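Local structure of BT_2262 (uncharacterised lipoprotein) (Bacteroides thetaiotaomicron, 5FQ8) at residues 17-22 with 79-84; 51-56 with 65-70; 175-180 with 198-203. The protein is an uncharacterised lipoprotein that pairs an Ig-like domain with a BT_2262-like C-terminal domain and probably works on the bacterial surface in complex with other proteins. All coordinates share one frame; numbering follows the deposited sequence.

Interaction 1 of 3, residues 17-22 with 79-84; sequences LEREGD and KTFTRT
Arg19 lies over the ring of Phe81, where two sheets of the Ig-like domain face each other. Strands 17-19 and 79-84 run nearly in the same direction, 12° apart, with axes 7.4 Å from each other. Because CG of Arg19 stands anti to the backbone N (chi1 175°), the chain is laid across the ring. CB makes a CH-pi contact over the face, 3.5 Å from the ring centroid, and CG and CD run on past the rim beside CE1, CG also lying against Arg83 NH2. Beyond the bend at chi3, NH1 comes 3.9 Å from Thr82 O and 4.1 Å from Phe81 CD1, with the guanidinium turned almost perpendicular to the ring. Leu17 closes the ring's edge, its CG 3.5 Å from Phe81 CE2. Were Phe81 replaced by an alanine, a gap between the sheets would probably open, and the methylenes of Arg19 and the branch of Leu17 would lose their shared partner. Further along, Arg83 NE donates in its guanidinium plane to Asp22 O at 3.0 Å, while NH1 forms a salt bridge with Glu35. At Arg19 the methylenes pack like hydrocarbon, whereas at Arg83 the guanidinium serves carbonyl and carboxylate oxygens at the sandwich margin.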
ATOM      1  N   LEU G  17      28.242 -35.345  26.855  1.00 38.59           N
ATOM      2  CA  LEU G  17      29.525 -35.891  27.290  1.00 40.21           C
ATOM      3  C   LEU G  17      30.651 -34.981  26.824  1.00 42.29           C
ATOM      4  O   LEU G  17      30.780 -34.713  25.627  1.00 39.18           O
ATOM      5  CB  LEU G  17      29.728 -37.312  26.768  1.00 35.26           C
ATOM      6  CG  LEU G  17      30.980 -38.028  27.267  1.00 35.48           C
ATOM      7  CD1 LEU G  17      30.995 -38.071  28.767  1.00 36.19           C
ATOM      8  CD2 LEU G  17      31.046 -39.430  26.717  1.00 34.74           C
ATOM      9  N   GLU G  18      31.464 -34.520  27.773  1.00 47.08           N
ATOM     10  CA  GLU G  18      32.575 -33.614  27.519  1.00 46.08           C
ATOM     11  C   GLU G  18      33.874 -34.270  27.951  1.00 42.06           C
ATOM     12  O   GLU G  18      33.986 -34.751  29.081  1.00 48.77           O
ATOM     13  CB  GLU G  18      32.409 -32.300  28.280  1.00 48.26           C
ATOM     14  CG  GLU G  18      31.110 -31.583  28.034  1.00 47.23           C
ATOM     15  CD  GLU G  18      30.759 -30.632  29.150  1.00 50.35           C
ATOM     16  OE1 GLU G  18      31.499 -30.601  30.153  1.00 56.24           O
ATOM     17  OE2 GLU G  18      29.742 -29.921  29.022  1.00 47.96           O
ATOM     18  N   ARG G  19      34.858 -34.271  27.065  1.00 43.60           N
ATOM     19  CA  ARG G  19      36.186 -34.755  27.405  1.00 44.21           C
ATOM     20  C   ARG G  19      36.985 -33.652  28.083  1.00 47.70           C
ATOM     21  O   ARG G  19      37.032 -32.523  27.590  1.00 49.16           O
ATOM     22  CB  ARG G  19      36.923 -35.228  26.158  1.00 46.94           C
ATOM     23  CG  ARG G  19      38.346 -35.623  26.449  1.00 53.39           C
ATOM     24  CD  ARG G  19      39.130 -35.928  25.202  1.00 49.55           C
ATOM     25  NE  ARG G  19      39.204 -34.767  24.330  1.00 49.42           N
ATOM     26  CZ  ARG G  19      38.706 -34.727  23.100  1.00 51.46           C
ATOM     27  NH1 ARG G  19      38.102 -35.793  22.595  1.00 53.69           N
ATOM     28  NH2 ARG G  19      38.823 -33.625  22.376  1.00 54.20           N
ATOM     29  N   GLU G  20      37.618 -33.984  29.205  1.00 46.49           N
ATOM     30  CA  GLU G  20      38.540 -33.088  29.892  1.00 48.81           C
ATOM     31  C   GLU G  20      39.956 -33.614  29.709  1.00 44.44           C
ATOM     32  O   GLU G  20      40.283 -34.701  30.192  1.00 43.93           O
ATOM     33  CB  GLU G  20      38.213 -32.975  31.381  1.00 44.69           C
ATOM     34  CG  GLU G  20      36.910 -32.296  31.732  1.00 44.79           C
ATOM     35  CD  GLU G  20      36.649 -32.341  33.220  1.00 47.39           C
ATOM     36  OE1 GLU G  20      37.487 -32.919  33.942  1.00 49.42           O
ATOM     37  OE2 GLU G  20      35.616 -31.804  33.668  1.00 49.10           O
ATOM     38  N   GLY G  21      40.789 -32.847  29.030  1.00 45.59           N
ATOM     39  CA  GLY G  21      42.164 -33.230  28.795  1.00 46.31           C
ATOM     40  C   GLY G  21      42.433 -33.430  27.318  1.00 45.91           C
ATOM     41  O   GLY G  21      41.583 -33.201  26.460  1.00 45.16           O
ATOM     42  N   ASP G  22      43.650 -33.868  27.035  1.00 46.61           N
ATOM     43  CA  ASP G  22      44.062 -34.040  25.652  1.00 46.66           C
ATOM     44  C   ASP G  22      43.394 -35.256  25.035  1.00 47.30           C
ATOM     45  O   ASP G  22      43.021 -36.210  25.722  1.00 43.74           O
ATOM     46  CB  ASP G  22      45.574 -34.194  25.559  1.00 50.52           C
ATOM     47  CG  ASP G  22      46.297 -33.118  26.290  1.00 53.38           C
ATOM     48  OD1 ASP G  22      45.797 -31.979  26.286  1.00 60.20           O
ATOM     49  OD2 ASP G  22      47.349 -33.416  26.884  1.00 53.62           O
ATOM     50  N   LYS G  79      26.319 -41.040  23.593  1.00 32.55           N
ATOM     51  CA  LYS G  79      27.320 -40.140  23.046  1.00 32.68           C
ATOM     52  C   LYS G  79      28.685 -40.644  23.485  1.00 35.41           C
ATOM     53  O   LYS G  79      28.835 -41.197  24.575  1.00 35.18           O
ATOM     54  CB  LYS G  79      27.106 -38.695  23.492  1.00 33.13           C
ATOM     55  CG  LYS G  79      25.728 -38.142  23.177  1.00 33.09           C
ATOM     56  CD  LYS G  79      25.790 -36.798  22.462  1.00 33.53           C
ATOM     57  CE  LYS G  79      26.709 -35.825  23.188  1.00 77.55           C
ATOM     58  NZ  LYS G  79      26.836 -34.512  22.499  1.00 57.60           N
ATOM     59  N   THR G  80      29.679 -40.468  22.624  1.00 44.91           N
ATOM     60  CA  THR G  80      30.974 -41.081  22.859  1.00 49.26           C
ATOM     61  C   THR G  80      32.092 -40.169  22.390  1.00 41.87           C
ATOM     62  O   THR G  80      31.885 -39.284  21.560  1.00 46.93           O
ATOM     63  CB  THR G  80      31.080 -42.418  22.140  1.00 56.48           C
ATOM     64  OG1 THR G  80      32.232 -43.111  22.617  1.00 51.52           O
ATOM     65  CG2 THR G  80      31.218 -42.194  20.648  1.00 33.22           C
ATOM     66  N   PHE G  81      33.285 -40.400  22.940  1.00 55.53           N
ATOM     67  CA  PHE G  81      34.506 -39.770  22.450  1.00 35.16           C
ATOM     68  C   PHE G  81      35.669 -40.730  22.660  1.00 35.54           C
ATOM     69  O   PHE G  81      35.607 -41.630  23.497  1.00 35.36           O
ATOM     70  CB  PHE G  81      34.764 -38.400  23.109  1.00 35.87           C
ATOM     71  CG  PHE G  81      35.112 -38.451  24.575  1.00 36.21           C
ATOM     72  CD1 PHE G  81      36.408 -38.681  24.993  1.00 36.93           C
ATOM     73  CD2 PHE G  81      34.160 -38.187  25.532  1.00 36.04           C
ATOM     74  CE1 PHE G  81      36.735 -38.698  26.336  1.00 37.42           C
ATOM     75  CE2 PHE G  81      34.483 -38.201  26.873  1.00 36.60           C
ATOM     76  CZ  PHE G  81      35.776 -38.458  27.274  1.00 37.27           C
ATOM     77  N   THR G  82      36.729 -40.541  21.876  1.00 43.96           N
ATOM     78  CA  THR G  82      37.900 -41.411  21.917  1.00 49.83           C
ATOM     79  C   THR G  82      39.109 -40.685  22.477  1.00 45.84           C
ATOM     80  O   THR G  82      39.312 -39.501  22.206  1.00 49.04           O
ATOM     81  CB  THR G  82      38.272 -41.934  20.534  1.00 56.00           C
ATOM     82  OG1 THR G  82      37.086 -42.241  19.800  1.00 68.92           O
ATOM     83  CG2 THR G  82      39.110 -43.187  20.674  1.00 57.56           C
ATOM     84  N   ARG G  83      39.922 -41.413  23.232  1.00 44.67           N
ATOM     85  CA  ARG G  83      41.213 -40.928  23.692  1.00 46.21           C
ATOM     86  C   ARG G  83      42.256 -41.989  23.383  1.00 49.84           C
ATOM     87  O   ARG G  83      42.083 -43.154  23.752  1.00 55.52           O
ATOM     88  CB  ARG G  83      41.187 -40.609  25.183  1.00 43.82           C
ATOM     89  CG  ARG G  83      42.424 -39.904  25.678  1.00 45.49           C
ATOM     90  CD  ARG G  83      42.277 -39.622  27.141  1.00 49.33           C
ATOM     91  NE  ARG G  83      41.655 -38.328  27.386  1.00 49.34           N
ATOM     92  CZ  ARG G  83      40.857 -38.078  28.415  1.00 49.10           C
ATOM     93  NH1 ARG G  83      40.566 -39.039  29.272  1.00 45.40           N
ATOM     94  NH2 ARG G  83      40.346 -36.877  28.583  1.00 41.63           N
ATOM     95  N   THR G  84      43.331 -41.585  22.711  1.00 49.15           N
ATOM     96  CA  THR G  84      44.376 -42.489  22.252  1.00 48.59           C
ATOM     97  C   THR G  84      45.655 -42.262  23.042  1.00 50.32           C
ATOM     98  O   THR G  84      46.153 -41.136  23.103  1.00 59.55           O
ATOM     99  CB  THR G  84      44.651 -42.278  20.769  1.00 48.46           C
ATOM    100  OG1 THR G  84      43.419 -42.306  20.047  1.00 46.69           O
ATOM    101  CG2 THR G  84      45.555 -43.368  20.260  1.00 54.24           C
TER

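Interaction 2 of 3, residues 51-56 with 65-70; sequences VQIKGS and YNLVYA
Gln52 and Ala70, like Lys54 and Val68, are bonded backbone to backbone in both directions. The Gln52 N to Ala70 O bond is 2.7 Å long and its return, Ala70 N to Gln52 O, is 2.9 Å; Lys54 N to Val68 O and Val68 N to Lys54 O complete the set. Ile53 and Tyr69 form the non-hydrogen-bonded pair between these two hydrogen-bonded pairs. There the CA groups take part instead: Ile53 CA approaches Val68 O, and Tyr69 CA approaches Gln52 O at 3.4 Å, as weak CA-H...O contacts.

Strands 52-54 and 63-72 are the arms of an antiparallel beta hairpin in the Ig-like domain, the shorter arm lying at the edge of its four-stranded sheet. Past Lys54 the pairing gives way to Gly55. Its phi of 121° suits glycine, and any CB would run into Asn66 O.

Apolar contacts gather on the face that carries Ile53 and Tyr69. These side chains lie alongside each other and point the same way. With CG1 beside its backbone N (chi1 -52°), Ile53 brings CD1 within 3.5 Å of Tyr69 CE2, while CG2 sits above one face of the ring, toward its rim, and also reaches Leu67 CB at 4.2 Å. Val51 CG1 comes up at the ring's edge, near its plane. Beta-branched residues suit such extended backbone, and the broad tyrosine ring gives them a flat surface to pack on; it also stacks with Phe81, while its hydroxyl bonds Glu35. At the far end, Leu67 CD2 rests 3.7 Å from Gly55 O.

On the other face, Val68 and Lys54 bring their CB atoms to 4.4 Å, after which the lysine chain leads away. Gln52 is likewise exposed, and both polar residues fit a surface position.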
ATOM      1  N   VAL G  51      29.711 -43.180  33.031  1.00 38.80           N
ATOM      2  CA  VAL G  51      30.437 -43.337  31.784  1.00 38.69           C
ATOM      3  C   VAL G  51      31.137 -44.682  31.794  1.00 38.57           C
ATOM      4  O   VAL G  51      31.753 -45.070  32.790  1.00 45.61           O
ATOM      5  CB  VAL G  51      31.440 -42.189  31.595  1.00 40.53           C
ATOM      6  CG1 VAL G  51      32.263 -42.397  30.342  1.00 38.91           C
ATOM      7  CG2 VAL G  51      30.724 -40.842  31.551  1.00 41.41           C
ATOM      8  N   GLN G  52      31.021 -45.408  30.698  1.00 38.10           N
ATOM      9  CA  GLN G  52      31.757 -46.644  30.515  1.00 45.41           C
ATOM     10  C   GLN G  52      32.989 -46.357  29.672  1.00 39.47           C
ATOM     11  O   GLN G  52      32.983 -45.459  28.827  1.00 35.96           O
ATOM     12  CB  GLN G  52      30.882 -47.711  29.847  1.00 54.39           C
ATOM     13  CG  GLN G  52      29.598 -48.043  30.612  1.00 65.52           C
ATOM     14  CD  GLN G  52      28.590 -48.857  29.800  1.00 68.52           C
ATOM     15  OE1 GLN G  52      28.904 -49.371  28.724  1.00 69.80           O
ATOM     16  NE2 GLN G  52      27.369 -48.974  30.320  1.00 67.09           N
ATOM     17  N   ILE G  53      34.060 -47.106  29.927  1.00 37.34           N
ATOM     18  CA  ILE G  53      35.309 -46.962  29.187  1.00 37.32           C
ATOM     19  C   ILE G  53      35.753 -48.323  28.689  1.00 46.94           C
ATOM     20  O   ILE G  53      36.023 -49.218  29.495  1.00 44.22           O
ATOM     21  CB  ILE G  53      36.417 -46.338  30.041  1.00 38.02           C
ATOM     22  CG1 ILE G  53      35.937 -45.046  30.673  1.00 37.92           C
ATOM     23  CG2 ILE G  53      37.610 -46.041  29.183  1.00 38.08           C
ATOM     24  CD1 ILE G  53      36.919 -44.491  31.649  1.00 39.87           C
ATOM     25  N   LYS G  54      35.861 -48.471  27.371  1.00 44.97           N
ATOM     26  CA  LYS G  54      36.347 -49.704  26.762  1.00 48.51           C
ATOM     27  C   LYS G  54      37.785 -49.516  26.296  1.00 45.35           C
ATOM     28  O   LYS G  54      38.098 -48.541  25.605  1.00 38.00           O
ATOM     29  CB  LYS G  54      35.450 -50.133  25.598  1.00 52.96           C
ATOM     30  CG  LYS G  54      34.093 -50.703  26.044  1.00 53.25           C
ATOM     31  CD  LYS G  54      33.094 -50.850  24.891  1.00 50.37           C
ATOM     32  CE  LYS G  54      31.760 -51.443  25.363  1.00 47.79           C
ATOM     33  NZ  LYS G  54      31.931 -52.798  25.951  1.00 50.27           N
ATOM     34  N   GLY G  55      38.651 -50.436  26.697  1.00 51.37           N
ATOM     35  CA  GLY G  55      40.065 -50.381  26.395  1.00 40.28           C
ATOM     36  C   GLY G  55      40.905 -50.353  27.655  1.00 43.65           C
ATOM     37  O   GLY G  55      40.416 -50.135  28.760  1.00 41.96           O
ATOM     38  N   SER G  56      42.197 -50.595  27.465  1.00 47.68           N
ATOM     39  CA  SER G  56      43.145 -50.523  28.571  1.00 53.40           C
ATOM     40  C   SER G  56      44.494 -50.064  28.056  1.00 53.02           C
ATOM     41  O   SER G  56      44.845 -50.294  26.898  1.00 53.14           O
ATOM     42  CB  SER G  56      43.322 -51.858  29.296  1.00 60.97           C
ATOM     43  OG  SER G  56      44.455 -51.811  30.149  1.00 45.46           O
ATOM     44  N   TYR G  65      47.278 -47.644  22.348  1.00 61.39           N
ATOM     45  CA  TYR G  65      46.140 -48.063  23.149  1.00 58.52           C
ATOM     46  C   TYR G  65      45.019 -47.061  22.959  1.00 57.57           C
ATOM     47  O   TYR G  65      45.215 -45.861  23.174  1.00 54.77           O
ATOM     48  CB  TYR G  65      46.526 -48.179  24.621  1.00 53.19           C
ATOM     49  CG  TYR G  65      47.553 -49.240  24.873  1.00 50.90           C
ATOM     50  CD1 TYR G  65      47.187 -50.570  25.005  1.00 49.36           C
ATOM     51  CD2 TYR G  65      48.895 -48.919  24.953  1.00 55.07           C
ATOM     52  CE1 TYR G  65      48.125 -51.547  25.227  1.00 58.43           C
ATOM     53  CE2 TYR G  65      49.845 -49.893  25.175  1.00 58.26           C
ATOM     54  CZ  TYR G  65      49.453 -51.203  25.310  1.00 59.65           C
ATOM     55  OH  TYR G  65      50.399 -52.172  25.528  1.00 61.71           O
ATOM     56  N   ASN G  66      43.852 -47.552  22.547  1.00 62.83           N
ATOM     57  CA  ASN G  66      42.664 -46.729  22.355  1.00 58.46           C
ATOM     58  C   ASN G  66      41.669 -46.976  23.481  1.00 52.83           C
ATOM     59  O   ASN G  66      41.354 -48.128  23.794  1.00 49.34           O
ATOM     60  CB  ASN G  66      42.000 -47.030  21.014  1.00 51.92           C
ATOM     61  CG  ASN G  66      42.824 -46.573  19.847  1.00 48.85           C
ATOM     62  OD1 ASN G  66      42.648 -45.467  19.352  1.00 47.74           O
ATOM     63  ND2 ASN G  66      43.730 -47.424  19.393  1.00 49.03           N
ATOM     64  N   LEU G  67      41.173 -45.894  24.074  1.00 44.36           N
ATOM     65  CA  LEU G  67      40.140 -45.947  25.098  1.00 38.42           C
ATOM     66  C   LEU G  67      38.897 -45.266  24.560  1.00 37.90           C
ATOM     67  O   LEU G  67      38.982 -44.174  23.999  1.00 37.32           O
ATOM     68  CB  LEU G  67      40.597 -45.262  26.376  1.00 38.86           C
ATOM     69  CG  LEU G  67      41.890 -45.736  27.022  1.00 40.03           C
ATOM     70  CD1 LEU G  67      42.622 -44.549  27.598  1.00 43.49           C
ATOM     71  CD2 LEU G  67      41.586 -46.725  28.109  1.00 40.28           C
ATOM     72  N   VAL G  68      37.749 -45.914  24.717  1.00 38.77           N
ATOM     73  CA  VAL G  68      36.479 -45.381  24.238  1.00 36.33           C
ATOM     74  C   VAL G  68      35.618 -45.032  25.441  1.00 35.64           C
ATOM     75  O   VAL G  68      35.333 -45.890  26.282  1.00 35.88           O
ATOM     76  CB  VAL G  68      35.766 -46.369  23.307  1.00 38.64           C
ATOM     77  CG1 VAL G  68      34.379 -45.864  22.978  1.00 37.83           C
ATOM     78  CG2 VAL G  68      36.559 -46.522  22.046  1.00 36.12           C
ATOM     79  N   TYR G  69      35.218 -43.771  25.523  1.00 38.44           N
ATOM     80  CA  TYR G  69      34.380 -43.269  26.599  1.00 35.27           C
ATOM     81  C   TYR G  69      32.955 -43.123  26.094  1.00 34.56           C
ATOM     82  O   TYR G  69      32.732 -42.589  25.003  1.00 38.66           O
ATOM     83  CB  TYR G  69      34.881 -41.914  27.097  1.00 35.75           C
ATOM     84  CG  TYR G  69      36.261 -41.897  27.682  1.00 36.63           C
ATOM     85  CD1 TYR G  69      37.378 -41.861  26.870  1.00 36.98           C
ATOM     86  CD2 TYR G  69      36.452 -41.867  29.051  1.00 38.12           C
ATOM     87  CE1 TYR G  69      38.638 -41.819  27.400  1.00 37.92           C
ATOM     88  CE2 TYR G  69      37.708 -41.824  29.583  1.00 38.23           C
ATOM     89  CZ  TYR G  69      38.793 -41.803  28.753  1.00 38.51           C
ATOM     90  OH  TYR G  69      40.045 -41.763  29.292  1.00 39.57           O
ATOM     91  N   ALA G  70      31.993 -43.574  26.887  1.00 37.80           N
ATOM     92  CA  ALA G  70      30.608 -43.486  26.454  1.00 39.00           C
ATOM     93  C   ALA G  70      29.678 -43.377  27.650  1.00 35.65           C
ATOM     94  O   ALA G  70      29.934 -43.934  28.719  1.00 40.64           O
ATOM     95  CB  ALA G  70      30.220 -44.693  25.596  1.00 41.44           C
TER

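Interaction 3 of 3, residues 175-180 with 198-203; sequences WGDSMD and VAYAGQ
This is a surface contact in the C-terminal domain, where an irregular loop curls against the end of an antiparallel strand. The loop 175-180 leads into strand 181-188, which forms a beta hairpin with strand 193-200; it therefore meets that hairpin's second arm just where the arm runs out into the turn 201-203. The touching parts run at 109° to each other, so the loop swings across the strand end and joins it at Ala199.

A single backbone bond joins loop and strand, from Asp180 N to Ala199 O at 2.7 Å, and the neighbouring Gln181 is also backbone-bonded to Ala199. Tyr200 has the largest share of the covered surface. With CG turned away from the backbone N (chi1 -162°), the ring reaches back beneath the loop, with Met179 CA at its edge, 4.1 Å from CD1. Trp175 crosses it at about a right angle and brings CE3 4.1 Å from Tyr200 CE2. A long aromatic residue suits this buried place because it can span the distance to the far end of the loop. The indole of Trp175 also meets Tyr141 and Tyr151 edge-to-face, and its NE1 makes a weak hydrogen bond to the backbone of another protein chain. The modelled approach of Asp177 to the Tyr200 hydroxyl is doubtfully close.

On the strand's side, Met179 SD touches Val198 CG2 at 3.6 Å, two apolar groups that both pack on Met153. Aspartate suits the place of Asp180, facing the turn, because its carboxylate can accept a backbone N-H: Gly202 N donates to OD2 at 2.9 Å, using the syn lone pair of that oxygen.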
ATOM      1  N   TRP G 175      42.536 -44.305   0.138  1.00 82.66           N
ATOM      2  CA  TRP G 175      42.969 -43.950  -1.199  1.00 85.16           C
ATOM      3  C   TRP G 175      43.798 -45.027  -1.871  1.00 85.01           C
ATOM      4  O   TRP G 175      43.988 -44.954  -3.088  1.00 91.30           O
ATOM      5  CB  TRP G 175      43.769 -42.639  -1.181  1.00 74.63           C
ATOM      6  CG  TRP G 175      42.945 -41.434  -1.531  1.00 76.49           C
ATOM      7  CD1 TRP G 175      41.788 -41.414  -2.248  1.00 78.80           C
ATOM      8  CD2 TRP G 175      43.216 -40.076  -1.171  1.00 78.23           C
ATOM      9  NE1 TRP G 175      41.323 -40.129  -2.360  1.00 82.18           N
ATOM     10  CE2 TRP G 175      42.182 -39.289  -1.707  1.00 81.64           C
ATOM     11  CE3 TRP G 175      44.233 -39.450  -0.448  1.00 80.34           C
ATOM     12  CZ2 TRP G 175      42.136 -37.909  -1.542  1.00 82.04           C
ATOM     13  CZ3 TRP G 175      44.185 -38.079  -0.287  1.00 82.40           C
ATOM     14  CH2 TRP G 175      43.145 -37.324  -0.831  1.00 81.86           C
ATOM     15  N   GLY G 176      44.270 -46.025  -1.136  1.00 85.95           N
ATOM     16  CA  GLY G 176      45.149 -47.040  -1.687  1.00 86.82           C
ATOM     17  C   GLY G 176      45.952 -47.652  -0.558  1.00 84.03           C
ATOM     18  O   GLY G 176      45.547 -48.694  -0.058  1.00 82.08           O
ATOM     19  N   ASP G 177      47.081 -47.066  -0.144  1.00 81.81           N
ATOM     20  CA  ASP G 177      47.849 -46.004  -0.814  1.00 80.90           C
ATOM     21  C   ASP G 177      49.106 -45.781   0.005  1.00 79.36           C
ATOM     22  O   ASP G 177      49.057 -45.810   1.231  1.00 77.72           O
ATOM     23  CB  ASP G 177      47.105 -44.672  -0.926  1.00 76.17           C
ATOM     24  CG  ASP G 177      47.575 -43.851  -2.101  1.00 78.74           C
ATOM     25  OD1 ASP G 177      48.239 -44.422  -2.991  1.00 84.52           O
ATOM     26  OD2 ASP G 177      47.274 -42.643  -2.145  1.00 80.03           O
ATOM     27  N   SER G 178      50.229 -45.535  -0.662  1.00 84.57           N
ATOM     28  CA  SER G 178      51.480 -45.243   0.020  1.00 83.41           C
ATOM     29  C   SER G 178      52.227 -44.172  -0.763  1.00 87.48           C
ATOM     30  O   SER G 178      51.856 -43.817  -1.884  1.00 95.12           O
ATOM     31  CB  SER G 178      52.339 -46.499   0.177  1.00 83.57           C
ATOM     32  OG  SER G 178      51.538 -47.635   0.438  1.00 80.97           O
ATOM     33  N   MET G 179      53.296 -43.659  -0.163  1.00 99.47           N
ATOM     34  CA  MET G 179      54.063 -42.594  -0.782  1.00 80.80           C
ATOM     35  C   MET G 179      54.882 -43.118  -1.961  1.00 94.35           C
ATOM     36  O   MET G 179      55.075 -44.321  -2.142  1.00 85.13           O
ATOM     37  CB  MET G 179      55.008 -41.959   0.223  1.00 80.90           C
ATOM     38  CG  MET G 179      55.977 -42.957   0.793  1.00 81.40           C
ATOM     39  SD  MET G 179      57.283 -42.205   1.753  1.00 82.51           S
ATOM     40  CE  MET G 179      58.266 -43.657   2.074  1.00 83.49           C
ATOM     41  N   ASP G 180      55.392 -42.176  -2.754  1.00 88.62           N
ATOM     42  CA  ASP G 180      56.267 -42.504  -3.879  1.00101.01           C
ATOM     43  C   ASP G 180      57.716 -42.613  -3.413  1.00103.31           C
ATOM     44  O   ASP G 180      58.302 -43.699  -3.429  1.00 95.86           O
ATOM     45  CB  ASP G 180      56.107 -41.463  -4.990  1.00 94.32           C
ATOM     46  CG  ASP G 180      54.854 -41.676  -5.804  1.00 93.51           C
ATOM     47  OD1 ASP G 180      54.491 -42.844  -6.038  1.00 92.91           O
ATOM     48  OD2 ASP G 180      54.234 -40.677  -6.213  1.00 93.64           O
ATOM     49  N   VAL G 198      58.239 -35.462   1.216  1.00 97.88           N
ATOM     50  CA  VAL G 198      57.672 -36.735   0.799  1.00 93.57           C
ATOM     51  C   VAL G 198      56.866 -36.503  -0.469  1.00 98.70           C
ATOM     52  O   VAL G 198      56.211 -35.465  -0.617  1.00103.32           O
ATOM     53  CB  VAL G 198      56.816 -37.357   1.922  1.00 96.13           C
ATOM     54  CG1 VAL G 198      55.701 -36.416   2.335  1.00 81.91           C
ATOM     55  CG2 VAL G 198      56.278 -38.708   1.502  1.00 82.78           C
ATOM     56  N   ALA G 199      56.947 -37.452  -1.398  1.00101.19           N
ATOM     57  CA  ALA G 199      56.286 -37.360  -2.692  1.00105.75           C
ATOM     58  C   ALA G 199      55.118 -38.336  -2.743  1.00103.46           C
ATOM     59  O   ALA G 199      55.269 -39.512  -2.392  1.00103.98           O
ATOM     60  CB  ALA G 199      57.269 -37.647  -3.828  1.00123.04           C
ATOM     61  N   TYR G 200      53.965 -37.849  -3.188  1.00100.97           N
ATOM     62  CA  TYR G 200      52.714 -38.590  -3.137  1.00102.58           C
ATOM     63  C   TYR G 200      52.124 -38.736  -4.542  1.00107.98           C
ATOM     64  O   TYR G 200      52.712 -38.305  -5.535  1.00 99.09           O
ATOM     65  CB  TYR G 200      51.737 -37.901  -2.180  1.00 99.88           C
ATOM     66  CG  TYR G 200      50.596 -38.773  -1.715  1.00 89.02           C
ATOM     67  CD1 TYR G 200      50.830 -40.049  -1.220  1.00 86.94           C
ATOM     68  CD2 TYR G 200      49.288 -38.321  -1.773  1.00 86.00           C
ATOM     69  CE1 TYR G 200      49.793 -40.849  -0.802  1.00 84.66           C
ATOM     70  CE2 TYR G 200      48.245 -39.112  -1.358  1.00 82.84           C
ATOM     71  CZ  TYR G 200      48.505 -40.374  -0.869  1.00 84.27           C
ATOM     72  OH  TYR G 200      47.467 -41.171  -0.452  1.00 80.05           O
ATOM     73  N   ALA G 201      50.939 -39.350  -4.589  1.00 84.21           N
ATOM     74  CA  ALA G 201      50.207 -39.789  -5.774  1.00 85.25           C
ATOM     75  C   ALA G 201      50.683 -39.226  -7.109  1.00100.53           C
ATOM     76  O   ALA G 201      49.966 -38.461  -7.763  1.00 90.19           O
ATOM     77  CB  ALA G 201      48.721 -39.467  -5.606  1.00 82.37           C
ATOM     78  N   GLY G 202      51.882 -39.609  -7.530  1.00 94.15           N
ATOM     79  CA  GLY G 202      52.295 -39.375  -8.896  1.00 98.32           C
ATOM     80  C   GLY G 202      52.789 -37.977  -9.196  1.00102.20           C
ATOM     81  O   GLY G 202      53.798 -37.820  -9.886  1.00109.89           O
ATOM     82  N   GLN G 203      52.094 -36.951  -8.702  1.00 99.44           N
ATOM     83  CA  GLN G 203      52.488 -35.583  -9.013  1.00105.94           C
ATOM     84  C   GLN G 203      52.292 -34.653  -7.820  1.00103.84           C
ATOM     85  O   GLN G 203      51.974 -33.472  -7.996  1.00110.00           O
ATOM     86  CB  GLN G 203      51.722 -35.052 -10.232  1.00113.62           C
ATOM     87  CG  GLN G 203      50.210 -34.983 -10.065  1.00 99.14           C
ATOM     88  CD  GLN G 203      49.494 -36.177 -10.657  1.00 98.21           C
ATOM     89  OE1 GLN G 203      49.890 -37.323 -10.449  1.00 97.52           O
ATOM     90  NE2 GLN G 203      48.434 -35.912 -11.409  1.00 98.37           N
TER

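Overall arrangement
Interactions 1 and 2 belong to one Ig-like domain, their centres 9 Å apart, and share the sheet in which strands 63-72 and 78-87 are neighbours; Thr80 OG1 bonds Tyr69 O between them. Interaction 2 is made within that sheet, partly buried and held by the main chain, whereas interaction 1 joins it to the opposing sheet through side chains and lies nearer the surface. Interaction 3 sits in the C-terminal domain, across the chain's centre, about 32 and 34 Å centre to centre from interactions 1 and 2, nearest atoms about 20 and 19 Å apart. Also a surface contact, it combines two hydrogen bonds of Asp180 with packing round Tyr200, and alone has another protein chain within reach.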